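Local coordinates for protein putative peptidase (Bacteroides fragilis, PDB 5DYN) that probably acts, as part of a longer clan CD cysteine protease of the clostripain family, in the proteolytic activation of Bacteroides fragilis toxin, at residues 40-44 and 75-79. Residues are numbered along the deposited sequence; the frame is centred on the assembly and turned at random.
Sequences KEGMR and KVVEE
Val-76 lays its two methyl groups over the C-terminal part of helix 29-43, CG1 against the CB of Lys-40 and CG2 over the Lys-40 carbonyl oxygen and the CG of Arg-44. This is helix-on-sheet packing in the N-terminal piece of a clostripain-family peptidase, whose central sheet carries 76-83 as an outermost strand within the chain, antiparallel to 64-70. CG1 of Val-76 sits against the root of the lysine, 3.6 Å from Lys-40 CB. CG2, anti to the carbonyl carbon of its own residue, comes closer still, 3.3 Å from Lys-40 O. It also reaches 3.7 Å from Arg-44 CG, where the two side chains cross at about a right angle. Met-43 adds a lighter touch: its CB comes within 4.1 Å of Val-76 CG2, but the chain bends at chi2 (42°) and chi3 (59°), carrying the sulfur and methyl off the strand. Met-43 also packs on Val-69 of the neighbouring subunit.

Beyond CG, Lys-40 runs extended past Val-76 toward Glu-78, two residues along the strand, so one side chain gives both an apolar base and a charged end. Both Lys-40 and Glu-78 also touch Leu-68 of strand 64-70. A weak, long ion pair with Glu-37, one turn back on the helix, adds a second acid near the ammonium, which would probably favour its charged form. The salt bridge spans 2.6 Å from Lys-40 NZ to Glu-78 OE2, meeting that oxygen on its anti side, 18° out of the carboxylate plane.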
loop_
_atom_site.group_PDB
_atom_site.type_symbol
_atom_site.label_atom_id
_atom_site.label_comp_id
_atom_site.label_asym_id
_atom_site.label_seq_id
_atom_site.Cartn_x
_atom_site.Cartn_y
_atom_site.Cartn_z
ATOM N N LYS A 40 -15.952 -8.625 -10.962
ATOM C CA LYS A 40 -16.658 -9.404 -11.975
ATOM C C LYS A 40 -16.944 -8.549 -13.200
ATOM O O LYS A 40 -16.690 -8.957 -14.333
ATOM C CB LYS A 40 -17.969 -9.961 -11.420
ATOM C CG LYS A 40 -17.806 -10.974 -10.309
ATOM C CD LYS A 40 -19.162 -11.410 -9.791
ATOM C CE LYS A 40 -19.027 -12.200 -8.509
ATOM N NZ LYS A 40 -20.356 -12.572 -7.952
ATOM N N GLU A 41 -17.476 -7.357 -12.954
ATOM C CA GLU A 41 -17.773 -6.400 -14.009
ATOM C C GLU A 41 -16.523 -6.041 -14.808
ATOM O O GLU A 41 -16.558 -5.979 -16.037
ATOM C CB GLU A 41 -18.399 -5.144 -13.407
ATOM C CG GLU A 41 -18.507 -3.968 -14.353
ATOM C CD GLU A 41 -19.357 -2.852 -13.778
ATOM O OE1 GLU A 41 -19.830 -3.003 -12.629
ATOM O OE2 GLU A 41 -19.546 -1.826 -14.468
ATOM N N GLY A 42 -15.416 -5.810 -14.107
ATOM C CA GLY A 42 -14.161 -5.481 -14.761
ATOM C C GLY A 42 -13.578 -6.681 -15.480
ATOM O O GLY A 42 -12.879 -6.546 -16.484
ATOM N N MET A 43 -13.877 -7.865 -14.961
ATOM C CA MET A 43 -13.385 -9.108 -15.538
ATOM C C MET A 43 -14.013 -9.372 -16.906
ATOM O O MET A 43 -13.498 -10.166 -17.697
ATOM C CB MET A 43 -13.661 -10.267 -14.576
ATOM C CG MET A 43 -13.062 -11.600 -14.975
ATOM S SD MET A 43 -11.384 -11.489 -15.624
ATOM C CE MET A 43 -10.525 -10.741 -14.263
ATOM N N ARG A 44 -15.118 -8.687 -17.186
ATOM C CA ARG A 44 -15.832 -8.851 -18.448
ATOM C C ARG A 44 -14.983 -8.425 -19.641
ATOM O O ARG A 44 -14.948 -9.110 -20.662
ATOM C CB ARG A 44 -17.141 -8.059 -18.425
ATOM C CG ARG A 44 -18.203 -8.660 -17.518
ATOM C CD ARG A 44 -19.382 -7.722 -17.314
ATOM N NE ARG A 44 -19.987 -7.300 -18.573
ATOM C CZ ARG A 44 -19.870 -6.079 -19.088
ATOM N NH1 ARG A 44 -19.168 -5.151 -18.452
ATOM N NH2 ARG A 44 -20.457 -5.785 -20.240
ATOM N N LYS A 75 -20.362 -15.169 -19.583
ATOM C CA LYS A 75 -20.801 -14.588 -18.319
ATOM C C LYS A 75 -19.769 -14.847 -17.225
ATOM O O LYS A 75 -19.300 -15.972 -17.060
ATOM C CB LYS A 75 -22.162 -15.163 -17.915
ATOM C CG LYS A 75 -22.650 -14.752 -16.530
ATOM C CD LYS A 75 -23.990 -15.400 -16.204
ATOM C CE LYS A 75 -25.085 -14.366 -15.986
ATOM N NZ LYS A 75 -25.323 -14.110 -14.538
ATOM N N VAL A 76 -19.410 -13.804 -16.482
ATOM C CA VAL A 76 -18.451 -13.947 -15.392
ATOM C C VAL A 76 -19.048 -14.775 -14.258
ATOM O O VAL A 76 -20.143 -14.483 -13.777
ATOM C CB VAL A 76 -18.000 -12.576 -14.849
ATOM C CG1 VAL A 76 -17.156 -12.749 -13.595
ATOM C CG2 VAL A 76 -17.226 -11.817 -15.917
ATOM N N VAL A 77 -18.331 -15.814 -13.840
ATOM C CA VAL A 77 -18.820 -16.709 -12.796
ATOM C C VAL A 77 -17.757 -16.993 -11.736
ATOM O O VAL A 77 -16.562 -17.033 -12.031
ATOM C CB VAL A 77 -19.310 -18.052 -13.386
ATOM C CG1 VAL A 77 -20.552 -17.841 -14.242
ATOM C CG2 VAL A 77 -18.203 -18.721 -14.195
ATOM N N GLU A 78 -18.205 -17.188 -10.500
ATOM C CA GLU A 78 -17.309 -17.539 -9.405
ATOM C C GLU A 78 -16.970 -19.024 -9.435
ATOM O O GLU A 78 -17.859 -19.867 -9.519
ATOM C CB GLU A 78 -17.936 -17.186 -8.055
ATOM C CG GLU A 78 -18.291 -15.725 -7.871
ATOM C CD GLU A 78 -18.927 -15.467 -6.522
ATOM O OE1 GLU A 78 -18.914 -16.389 -5.678
ATOM O OE2 GLU A 78 -19.444 -14.353 -6.303
ATOM N N GLU A 79 -15.683 -19.339 -9.356
ATOM C CA GLU A 79 -15.239 -20.725 -9.316
ATOM C C GLU A 79 -14.508 -21.015 -8.012
ATOM O O GLU A 79 -13.451 -20.446 -7.749
ATOM C CB GLU A 79 -14.332 -21.036 -10.508
ATOM C CG GLU A 79 -14.935 -20.682 -11.857
ATOM C CD GLU A 79 -13.935 -20.796 -12.991
ATOM O OE1 GLU A 79 -12.812 -21.285 -12.745
ATOM O OE2 GLU A 79 -14.272 -20.395 -14.127
#